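Local coordinates for S-adenosyl-L-methionine:salicylic acid carboxyl methyltransferase (Clarkia breweri, PDB 1M6E), which catalyses transfer of a methyl group from S-adenosyl-L-methionine to the carboxylate of salicylic acid, forming the volatile ester methyl salicylate, at residues L7-G12 with A312-L317; M231-M236 with E326-R331; P136-H141 with E198-G203; E269-I274 with L354-D359. All coordinates share one frame; numbering follows the deposited sequence.

Contact 1 (L7-G12 with A312-L317); sequences LHMKGG and AEPLLL. With SAH (S-adenosyl-L-homocysteine), chain C.
Leu7, His8 and Met9 pack on Pro314 and Leu315 in a buried van der Waals contact, where the chain leaving the short helix 4-7 passes between helix 303-320 and the bound S-adenosyl-L-homocysteine. Leu7 and Leu315 cross at about a right angle, with a methyl on each side doing the touching: CD2 of Leu7 is 3.7 Å from CD2 of Leu315. The same Leu315 CD2 also reaches 3.5 Å from His8 CB, so one methyl touches both the last residue of helix 4-7 and the first residue after it. Further on, Pro314, its CB directed toward the loop, sets CG 3.5 Å from the carbonyl oxygen of Met9, while Met9 SD lies 4.2 Å from Pro314 CB.

The loop illustrates how a segment can be supported from behind by a helix while presenting other groups to a ligand. His8 touches Leu315 through CB, yet its ring leads away, helped by a CG placed between backbone N and carbonyl carbon (chi1 89°), and NE2 comes within 3.2 Å of SAH C8. Lys10 folds its bent chain along the cofactor, with CE 3.6 Å from SAH SD; it also touches the salicylate. Trp151, a substrate-binding residue, meets the His8 ring edge-to-face. Behind the loop, helix 303-320 rests in turn on helix 322-341: Glu313 and Leu317 touch Ile325, and Leu316 touches Phe329.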
# COMPACT_ATOMS: atom_id res chain seq x y z
N LEU A 7 8.55 13.56 -6.18
CA LEU A 7 9.32 13.25 -7.38
C LEU A 7 10.04 11.90 -7.51
O LEU A 7 9.86 11.20 -8.51
CB LEU A 7 10.32 14.37 -7.63
CG LEU A 7 10.94 14.43 -9.03
CD1 LEU A 7 11.66 15.76 -9.17
CD2 LEU A 7 11.93 13.27 -9.27
N HIS A 8 10.87 11.51 -6.55
CA HIS A 8 11.54 10.25 -6.80
C HIS A 8 11.08 8.97 -6.16
O HIS A 8 10.57 8.90 -5.02
CB HIS A 8 13.04 10.39 -6.58
CG HIS A 8 13.50 10.13 -5.18
ND1 HIS A 8 14.81 9.84 -4.87
CD2 HIS A 8 12.82 10.12 -4.01
CE1 HIS A 8 14.92 9.65 -3.57
NE2 HIS A 8 13.73 9.82 -3.02
N MET A 9 11.31 7.94 -6.96
CA MET A 9 11.01 6.55 -6.68
C MET A 9 11.91 5.84 -7.70
O MET A 9 12.60 6.51 -8.46
CB MET A 9 9.54 6.23 -6.96
CG MET A 9 9.17 6.15 -8.44
SD MET A 9 8.66 7.71 -9.15
CE MET A 9 8.03 7.17 -10.77
N LYS A 10 11.87 4.52 -7.74
CA LYS A 10 12.69 3.73 -8.66
C LYS A 10 11.74 3.27 -9.72
O LYS A 10 10.54 3.29 -9.47
CB LYS A 10 13.27 2.53 -7.93
CG LYS A 10 13.98 2.86 -6.62
CD LYS A 10 15.41 3.14 -6.84
CE LYS A 10 15.85 4.24 -5.96
NZ LYS A 10 15.05 5.36 -6.47
N GLY A 11 12.24 2.88 -10.90
CA GLY A 11 11.37 2.42 -11.98
C GLY A 11 10.48 1.30 -11.48
O GLY A 11 10.98 0.38 -10.81
N GLY A 12 9.18 1.37 -11.79
CA GLY A 12 8.18 0.38 -11.37
C GLY A 12 8.22 -1.05 -11.89
O GLY A 12 8.07 -1.31 -13.08
N ALA A 312 17.59 6.40 -11.39
CA ALA A 312 17.51 7.84 -11.64
C ALA A 312 16.66 8.27 -12.81
O ALA A 312 16.43 9.45 -13.01
CB ALA A 312 18.94 8.40 -11.81
N GLU A 313 16.19 7.33 -13.62
CA GLU A 313 15.39 7.73 -14.76
C GLU A 313 14.29 8.73 -14.37
O GLU A 313 14.01 9.64 -15.15
CB GLU A 313 14.75 6.52 -15.43
CG GLU A 313 14.26 6.78 -16.84
CD GLU A 313 12.89 6.18 -17.10
OE1 GLU A 313 12.46 6.17 -18.28
OE2 GLU A 313 12.22 5.72 -16.15
N PRO A 314 13.66 8.56 -13.18
CA PRO A 314 12.61 9.49 -12.76
C PRO A 314 13.09 10.91 -12.39
O PRO A 314 12.44 11.90 -12.72
CB PRO A 314 11.97 8.76 -11.58
CG PRO A 314 12.20 7.36 -11.87
CD PRO A 314 13.62 7.36 -12.33
N LEU A 315 14.21 11.00 -11.70
CA LEU A 315 14.77 12.30 -11.32
C LEU A 315 15.05 13.09 -12.60
O LEU A 315 14.77 14.28 -12.68
CB LEU A 315 16.08 12.12 -10.56
CG LEU A 315 15.99 11.45 -9.20
CD1 LEU A 315 17.37 11.06 -8.75
CD2 LEU A 315 15.35 12.41 -8.20
N LEU A 316 15.60 12.39 -13.58
CA LEU A 316 15.93 13.00 -14.86
C LEU A 316 14.69 13.32 -15.69
O LEU A 316 14.47 14.47 -16.06
CB LEU A 316 16.79 12.06 -15.68
CG LEU A 316 18.16 11.79 -15.12
CD1 LEU A 316 18.75 10.62 -15.90
CD2 LEU A 316 19.01 13.05 -15.21
N LEU A 317 13.93 12.27 -16.00
CA LEU A 317 12.71 12.40 -16.78
C LEU A 317 11.87 13.56 -16.26
O LEU A 317 11.16 14.22 -17.00
CB LEU A 317 11.90 11.10 -16.71
CG LEU A 317 10.50 11.16 -17.31
CD1 LEU A 317 10.64 11.51 -18.73
CD2 LEU A 317 9.75 9.86 -17.16
N SAH C . 15.97 -1.24 0.14
CA SAH C . 16.13 -1.80 -1.27
CB SAH C . 16.17 -0.73 -2.38
CG SAH C . 16.01 0.67 -1.94
SD SAH C . 16.09 1.99 -3.20
C SAH C . 17.43 -2.58 -1.49
O SAH C . 18.26 -2.70 -0.54
OXT SAH C . 17.55 -3.07 -2.69
C5' SAH C . 15.73 3.31 -2.08
C4' SAH C . 14.20 3.66 -1.81
O4' SAH C . 14.34 4.74 -0.83
C3' SAH C . 13.51 4.39 -3.02
O3' SAH C . 12.33 3.55 -3.56
C2' SAH C . 12.97 5.63 -2.47
O2' SAH C . 11.73 6.12 -2.85
C1' SAH C . 13.26 5.44 -0.91
N9 SAH C . 13.36 6.72 -0.24
C8 SAH C . 14.11 7.83 -0.52
N7 SAH C . 13.92 8.83 0.29
C5 SAH C . 12.99 8.32 1.17
C6 SAH C . 12.33 8.88 2.29
N6 SAH C . 12.59 10.13 2.67
N1 SAH C . 11.42 8.13 3.01
C2 SAH C . 11.17 6.84 2.60
N3 SAH C . 11.73 6.22 1.53
C4 SAH C . 12.64 7.02 0.86

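Contact 2 (M231-M236 with E326-R331); sequences MALNQM and EDVFHR
Arg331 and Met236 run across each other at a slant, and their overlap is the centre of this helix-helix contact. The arginine chain is extended from CG to NE, carrying the guanidinium to the helix that bears Met236 and Gln235. Met236 lies over one face of that flat group: its CG is 3.4 Å from Arg331 NH1, and its SD stands 4.0 Å above the plane, displaced toward the rim. Gln235 approaches differently, its CG coming in at the guanidinium edge, near the plane, 3.4 Å from Arg331 NH1. The group is thus bordered by aliphatic carbon and sulfur, whereas its charge is answered by a salt bridge from NH1 to Glu239, just past the end of helix 227-238.

Deeper in, the contacts are mainly apolar. Met236 bends at its last torsion (chi3 -63°), which swings the terminal methyl onto Val328, with CE 3.6 Å from Val328 CB and the two side chains about perpendicular. Leu233 adds its CD2 methyl, 3.7 Å from Val328 CG2. Ala232 fits where the backbones are nearest, its CB 4.3 Å from Arg331 CB.

The two short helical segments approach to 9.2 Å between axes, with their directions 124° apart. This crossing sets helix 227-238 against one flank of helix 322-341. On another flank Phe329 packs on Arg309 of helix 303-320, while Leu233 continues to Asp248, a probable magnesium ligand in the adjoining loop.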
# COMPACT_ATOMS: atom_id res chain seq x y z
N MET A 231 29.04 13.90 -16.95
CA MET A 231 29.90 13.89 -18.12
C MET A 231 29.09 13.56 -19.36
O MET A 231 29.31 14.12 -20.42
CB MET A 231 31.02 12.85 -17.95
CG MET A 231 32.02 13.14 -16.81
SD MET A 231 33.70 12.39 -17.00
CE MET A 231 33.66 11.02 -15.78
N ALA A 232 28.14 12.63 -19.22
CA ALA A 232 27.32 12.23 -20.35
C ALA A 232 26.43 13.39 -20.75
O ALA A 232 26.25 13.68 -21.94
CB ALA A 232 26.47 11.01 -19.99
N LEU A 233 25.89 14.06 -19.75
CA LEU A 233 25.02 15.19 -20.01
C LEU A 233 25.74 16.40 -20.62
O LEU A 233 25.30 16.92 -21.63
CB LEU A 233 24.31 15.60 -18.72
CG LEU A 233 23.26 14.65 -18.15
CD1 LEU A 233 22.75 15.22 -16.83
CD2 LEU A 233 22.12 14.48 -19.13
N ASN A 234 26.85 16.83 -20.00
CA ASN A 234 27.63 18.00 -20.47
C ASN A 234 28.04 17.93 -21.93
O ASN A 234 28.30 18.96 -22.57
CB ASN A 234 28.89 18.20 -19.61
CG ASN A 234 28.58 18.78 -18.21
OD1 ASN A 234 27.83 19.76 -18.07
ND2 ASN A 234 29.17 18.18 -17.18
N GLN A 235 28.10 16.72 -22.46
CA GLN A 235 28.46 16.51 -23.85
C GLN A 235 27.23 16.77 -24.72
O GLN A 235 27.35 17.18 -25.88
CB GLN A 235 28.91 15.07 -24.04
CG GLN A 235 28.93 14.63 -25.49
CD GLN A 235 30.25 14.91 -26.13
OE1 GLN A 235 30.37 14.92 -27.36
NE2 GLN A 235 31.28 15.13 -25.30
N MET A 236 26.07 16.50 -24.15
CA MET A 236 24.80 16.69 -24.83
C MET A 236 24.38 18.15 -24.74
O MET A 236 23.69 18.67 -25.62
CB MET A 236 23.73 15.81 -24.20
CG MET A 236 23.98 14.33 -24.33
SD MET A 236 22.43 13.49 -24.14
CE MET A 236 22.07 13.96 -22.45
N GLU A 326 16.39 8.28 -23.45
CA GLU A 326 16.95 7.25 -24.32
C GLU A 326 18.45 7.51 -24.53
O GLU A 326 19.30 6.71 -24.14
CB GLU A 326 16.21 7.28 -25.67
CG GLU A 326 16.12 8.72 -26.24
CD GLU A 326 15.03 8.93 -27.29
OE1 GLU A 326 13.85 8.58 -27.03
OE2 GLU A 326 15.36 9.47 -28.37
N ASP A 327 18.75 8.68 -25.10
CA ASP A 327 20.11 9.12 -25.41
C ASP A 327 21.07 9.27 -24.26
O ASP A 327 22.22 8.89 -24.38
CB ASP A 327 20.08 10.45 -26.18
CG ASP A 327 19.48 10.30 -27.58
OD1 ASP A 327 20.14 9.66 -28.43
OD2 ASP A 327 18.35 10.80 -27.81
N VAL A 328 20.62 9.84 -23.15
CA VAL A 328 21.54 10.00 -22.03
C VAL A 328 21.96 8.67 -21.42
O VAL A 328 22.98 8.58 -20.79
CB VAL A 328 20.96 10.94 -20.93
CG1 VAL A 328 19.56 10.58 -20.66
CG2 VAL A 328 21.76 10.84 -19.64
N PHE A 329 21.20 7.61 -21.63
CA PHE A 329 21.65 6.39 -21.00
C PHE A 329 22.47 5.56 -21.94
O PHE A 329 23.23 4.70 -21.51
CB PHE A 329 20.48 5.60 -20.44
CG PHE A 329 20.04 6.09 -19.10
CD1 PHE A 329 18.86 6.82 -18.96
CD2 PHE A 329 20.85 5.88 -17.98
CE1 PHE A 329 18.50 7.36 -17.73
CE2 PHE A 329 20.50 6.41 -16.75
CZ PHE A 329 19.32 7.16 -16.62
N HIS A 330 22.32 5.83 -23.23
CA HIS A 330 23.11 5.15 -24.26
C HIS A 330 24.56 5.61 -24.04
O HIS A 330 25.49 4.81 -24.04
CB HIS A 330 22.61 5.59 -25.62
CG HIS A 330 23.53 5.26 -26.75
ND1 HIS A 330 23.58 4.01 -27.32
CD2 HIS A 330 24.39 6.03 -27.45
CE1 HIS A 330 24.43 4.03 -28.34
NE2 HIS A 330 24.93 5.24 -28.44
N ARG A 331 24.73 6.91 -23.82
CA ARG A 331 26.03 7.54 -23.61
C ARG A 331 26.61 7.21 -22.26
O ARG A 331 27.76 6.79 -22.14
CB ARG A 331 25.91 9.06 -23.73
CG ARG A 331 25.21 9.48 -25.00
CD ARG A 331 25.44 10.94 -25.29
NE ARG A 331 24.88 11.29 -26.59
CZ ARG A 331 25.22 12.37 -27.28
NH1 ARG A 331 26.12 13.22 -26.79
NH2 ARG A 331 24.66 12.61 -28.45

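Contact 3 (P136-H141 with E198-G203); sequences PRNTLH and EVVPGG
Leu140 is bonded through its N to Glu198 O and through its O to Val200 N, tying two loops together. The carbonyl oxygen of Glu198, at the end of helix 181-198, is gripped twice: by Thr139 N at 3.0 Å, tilted out of the carbonyl plane, and by Leu140 N at 2.9 Å, which lies nearly in line with the C=O bond, beyond the oxygen. The Leu140 oxygen accepts Val200 N at 2.8 Å, with an N-H...O angle of 172°. These bonds make Leu140 and Val199 a single beta bridge. The Val200-Gly203 type I turn is closed by a weak Gly203 N to Val200 O bond. Thr139 satisfies its hydroxyl within its own segment, donating OG1 to Pro136 O at 2.8 Å from well above the carbonyl plane.

The Glu198 carboxylate takes the backbone N-H groups of Leu134 and Phe135 on OE2, while OE1 makes a salt bridge to Arg195. Arg137 N is bonded to Glu91 of the second subunit, placing this end of the contact at the dimer interface. Val200 CG1 meets the His141 ring at its edge, 4.0 Å from ND1.

Both segments lead into neighbouring parallel strands, 143-146 and 204-211, and helix 181-198 lies on the connection between those strands. The pattern belongs to the beta-alpha-beta architecture of the Rossmann-like methyltransferase fold, pairing the two loops at the ends where these strands begin.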
# COMPACT_ATOMS: atom_id res chain seq x y z
N PRO A 136 3.38 5.12 15.48
CA PRO A 136 3.09 5.60 16.83
C PRO A 136 4.29 5.39 17.75
O PRO A 136 5.25 4.73 17.36
CB PRO A 136 1.88 4.78 17.22
CG PRO A 136 1.13 4.77 15.96
CD PRO A 136 2.22 4.40 14.95
N ARG A 137 4.25 5.95 18.96
CA ARG A 137 5.38 5.81 19.88
C ARG A 137 5.53 4.38 20.38
O ARG A 137 4.54 3.66 20.54
CB ARG A 137 5.22 6.76 21.07
CG ARG A 137 5.50 8.17 20.72
CD ARG A 137 5.84 8.98 21.94
NE ARG A 137 5.32 10.33 21.77
CZ ARG A 137 4.02 10.62 21.73
NH1 ARG A 137 3.11 9.66 21.85
NH2 ARG A 137 3.63 11.88 21.54
N ASN A 138 6.77 3.97 20.62
CA ASN A 138 7.04 2.60 21.07
C ASN A 138 6.11 1.57 20.44
O ASN A 138 5.27 0.96 21.11
CB ASN A 138 6.96 2.55 22.59
CG ASN A 138 8.13 3.24 23.25
OD1 ASN A 138 9.08 3.67 22.58
ND2 ASN A 138 8.07 3.34 24.57
N THR A 139 6.29 1.38 19.13
CA THR A 139 5.50 0.48 18.29
C THR A 139 6.42 -0.57 17.68
O THR A 139 6.00 -1.70 17.42
CB THR A 139 4.84 1.27 17.08
OG1 THR A 139 3.95 2.27 17.59
CG2 THR A 139 4.06 0.34 16.14
N LEU A 140 7.68 -0.21 17.51
CA LEU A 140 8.62 -1.08 16.84
C LEU A 140 9.79 -1.76 17.52
O LEU A 140 10.53 -1.11 18.25
CB LEU A 140 9.18 -0.31 15.64
CG LEU A 140 8.43 -0.35 14.31
CD1 LEU A 140 6.93 -0.23 14.50
CD2 LEU A 140 8.97 0.76 13.44
N HIS A 141 9.95 -3.07 17.26
CA HIS A 141 11.10 -3.86 17.72
C HIS A 141 11.74 -4.23 16.39
O HIS A 141 11.24 -5.11 15.70
CB HIS A 141 10.75 -5.19 18.38
CG HIS A 141 9.34 -5.33 18.85
ND1 HIS A 141 8.85 -4.66 19.95
CD2 HIS A 141 8.34 -6.11 18.41
CE1 HIS A 141 7.60 -5.03 20.16
NE2 HIS A 141 7.26 -5.91 19.24
N GLU A 198 9.81 5.87 18.10
CA GLU A 198 8.99 4.72 17.71
C GLU A 198 9.62 3.38 18.01
O GLU A 198 8.94 2.37 18.10
CB GLU A 198 8.66 4.81 16.22
CG GLU A 198 8.22 6.20 15.76
CD GLU A 198 8.41 6.39 14.28
OE1 GLU A 198 9.47 5.98 13.77
OE2 GLU A 198 7.50 6.96 13.65
N VAL A 199 10.94 3.37 18.14
CA VAL A 199 11.65 2.14 18.43
C VAL A 199 11.63 1.94 19.92
O VAL A 199 11.99 2.80 20.71
CB VAL A 199 13.06 2.21 17.93
CG1 VAL A 199 13.90 1.19 18.57
CG2 VAL A 199 13.07 1.98 16.43
N VAL A 200 11.13 0.78 20.29
CA VAL A 200 11.00 0.37 21.67
C VAL A 200 12.40 0.28 22.31
O VAL A 200 13.35 -0.15 21.65
CB VAL A 200 10.28 -0.98 21.66
CG1 VAL A 200 11.28 -2.10 21.85
CG2 VAL A 200 9.12 -0.96 22.64
N PRO A 201 12.54 0.65 23.59
CA PRO A 201 13.82 0.63 24.31
C PRO A 201 14.78 -0.56 24.10
O PRO A 201 16.00 -0.40 24.18
CB PRO A 201 13.39 0.81 25.76
CG PRO A 201 12.04 0.18 25.78
CD PRO A 201 11.43 0.76 24.55
N GLY A 202 14.27 -1.76 23.85
CA GLY A 202 15.18 -2.86 23.58
C GLY A 202 15.51 -2.95 22.08
O GLY A 202 16.56 -3.48 21.69
N GLY A 203 14.61 -2.41 21.26
CA GLY A 203 14.69 -2.43 19.79
C GLY A 203 15.99 -2.23 19.06
O GLY A 203 16.85 -1.52 19.55

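Contact 4 (E269-I274 with L354-D359); sequences EGSFLI and LIRKSD
Phe272 and Arg356 sit opposite one another in a single antiparallel bridge, and the interactions fall into backbone bonds, apolar packing and looser polar approaches. The bonds flank the bridged pair, which is therefore a non-hydrogen-bonded one: Leu273 N donates to Ile355 O at 2.8 Å, on a lone pair in the carbonyl plane, and Lys357 N donates to Ser271 O at 3.1 Å.

Apolar packing has two sides. On the buried side Phe272 lies obliquely against the strand, its CE2 3.6 Å from Arg356 CB and its CB 3.9 Å from Leu354 CB; Val199, Met205, Ala196 and Ile266 are among its other neighbours. Toward solvent, Leu273 CB meets Ile355 CG1 at 3.8 Å, and Leu273 CD1 lies 3.6 Å from Lys357 CB.

Among the charged chains, Lys357 stretches beyond CG and brings CE to 3.3 Å from Gly270 O. Arg356 bends at chi2 (49°), which turns its guanidinium back to the Ser271 carbonyl; a bond from NH1 is modelled there, but the position of that nitrogen is doubtful. Its CZ stands 5.8 Å from the Phe272 ring centroid, at most a weak cation-pi attraction.

Holding thus comes from the main chain and apolar packing round Phe272 and Leu273, with the basic side chains serving largely through their aliphatic parts. The end of strand 346-355 is held mainly by main-chain bonds, while Asp359, beyond it, is poorly ordered.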
# COMPACT_ATOMS: atom_id res chain seq x y z
N GLU A 269 22.90 12.74 18.67
CA GLU A 269 21.54 12.49 19.08
C GLU A 269 21.84 11.39 20.11
O GLU A 269 22.41 10.35 19.76
CB GLU A 269 20.76 11.97 17.86
CG GLU A 269 19.80 10.81 18.12
CD GLU A 269 18.76 11.13 19.16
OE1 GLU A 269 19.15 11.36 20.33
OE2 GLU A 269 17.57 11.15 18.83
N GLY A 270 21.52 11.63 21.39
CA GLY A 270 21.82 10.62 22.41
C GLY A 270 20.74 9.58 22.54
O GLY A 270 20.25 9.31 23.63
N SER A 271 20.39 8.96 21.42
CA SER A 271 19.32 7.98 21.39
C SER A 271 19.69 6.52 21.18
O SER A 271 19.11 5.64 21.81
CB SER A 271 18.31 8.39 20.33
OG SER A 271 17.55 9.50 20.78
N PHE A 272 20.63 6.27 20.28
CA PHE A 272 21.03 4.90 19.98
C PHE A 272 22.43 4.55 20.42
O PHE A 272 23.29 5.43 20.52
CB PHE A 272 20.80 4.61 18.47
CG PHE A 272 19.34 4.60 18.10
CD1 PHE A 272 18.68 5.78 17.76
CD2 PHE A 272 18.57 3.46 18.32
CE1 PHE A 272 17.28 5.83 17.68
CE2 PHE A 272 17.18 3.50 18.24
CZ PHE A 272 16.54 4.70 17.92
N LEU A 273 22.62 3.26 20.69
CA LEU A 273 23.88 2.73 21.20
C LEU A 273 25.08 2.58 20.26
O LEU A 273 26.10 3.21 20.48
CB LEU A 273 23.59 1.41 21.88
CG LEU A 273 24.09 1.41 23.33
CD1 LEU A 273 22.97 0.86 24.24
CD2 LEU A 273 25.42 0.61 23.44
N ILE A 274 24.94 1.72 19.25
CA ILE A 274 25.98 1.45 18.24
C ILE A 274 26.56 0.04 18.44
O ILE A 274 26.45 -0.53 19.51
CB ILE A 274 27.12 2.50 18.23
CG1 ILE A 274 27.73 2.60 16.84
CG2 ILE A 274 28.22 2.08 19.15
CD1 ILE A 274 28.22 3.99 16.51
N LEU A 354 22.38 -0.83 15.69
CA LEU A 354 22.16 0.09 16.81
C LEU A 354 21.14 -0.44 17.76
O LEU A 354 20.46 -1.43 17.46
CB LEU A 354 21.65 1.45 16.30
CG LEU A 354 22.41 2.23 15.19
CD1 LEU A 354 21.53 3.35 14.59
CD2 LEU A 354 23.71 2.79 15.77
N ILE A 355 21.06 0.21 18.93
CA ILE A 355 20.08 -0.17 19.96
C ILE A 355 19.47 1.06 20.59
O ILE A 355 20.17 1.97 20.99
CB ILE A 355 20.68 -0.99 21.16
CG1 ILE A 355 21.90 -1.81 20.75
CG2 ILE A 355 19.65 -1.97 21.66
CD1 ILE A 355 22.35 -2.76 21.81
N ARG A 356 18.15 1.12 20.63
CA ARG A 356 17.49 2.24 21.27
C ARG A 356 18.07 2.01 22.65
O ARG A 356 18.13 0.85 23.07
CB ARG A 356 15.97 2.05 21.26
CG ARG A 356 15.20 3.07 22.05
CD ARG A 356 15.67 4.46 21.69
NE ARG A 356 15.06 5.46 22.56
CZ ARG A 356 15.66 6.58 22.93
NH1 ARG A 356 16.89 6.85 22.51
NH2 ARG A 356 15.03 7.42 23.72
N LYS A 357 18.53 3.05 23.34
CA LYS A 357 19.10 2.81 24.66
C LYS A 357 18.12 3.28 25.68
O LYS A 357 16.97 2.83 25.67
CB LYS A 357 20.50 3.48 24.81
CG LYS A 357 20.59 5.02 24.84
CD LYS A 357 22.07 5.51 24.85
CE LYS A 357 22.19 7.04 24.96
NZ LYS A 357 23.42 7.61 24.30
N SER A 358 18.58 4.16 26.56
CA SER A 358 17.79 4.79 27.61
C SER A 358 16.76 3.87 28.27
O SER A 358 16.92 2.64 28.32
CB SER A 358 17.10 6.05 27.04
OG SER A 358 16.61 6.91 28.04
N ASP A 359 15.70 4.51 28.77
CA ASP A 359 14.57 3.89 29.47
C ASP A 359 14.08 4.93 30.50
O ASP A 359 13.49 4.52 31.53
CB ASP A 359 14.99 2.60 30.19
CG ASP A 359 16.03 2.85 31.29
OD1 ASP A 359 17.19 3.20 30.96
OD2 ASP A 359 15.70 2.69 32.49
OXT ASP A 359 14.28 6.14 30.25

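In the fold
Contacts 1 and 2 form one neighbourhood, contacts 3 and 4 another, on the other side of the chain's centre from contact 2. The first two share successive helices, joined where Leu316 touches Phe329, and both depend on side-chain packing: contact 1 is buried beside the cofactor, contact 2 partly buried farther out. Contact 3 lies at the starts of two inner strands of the sheet and contact 4 beside its outermost strand; both use backbone bonds. They meet at Gly203 O and Arg356 N, a probable hydrogen bond 3.1 Å long, so the buried loops of contact 3 abut the more exposed contact 4. Contact 3 alone of the four touches the second subunit.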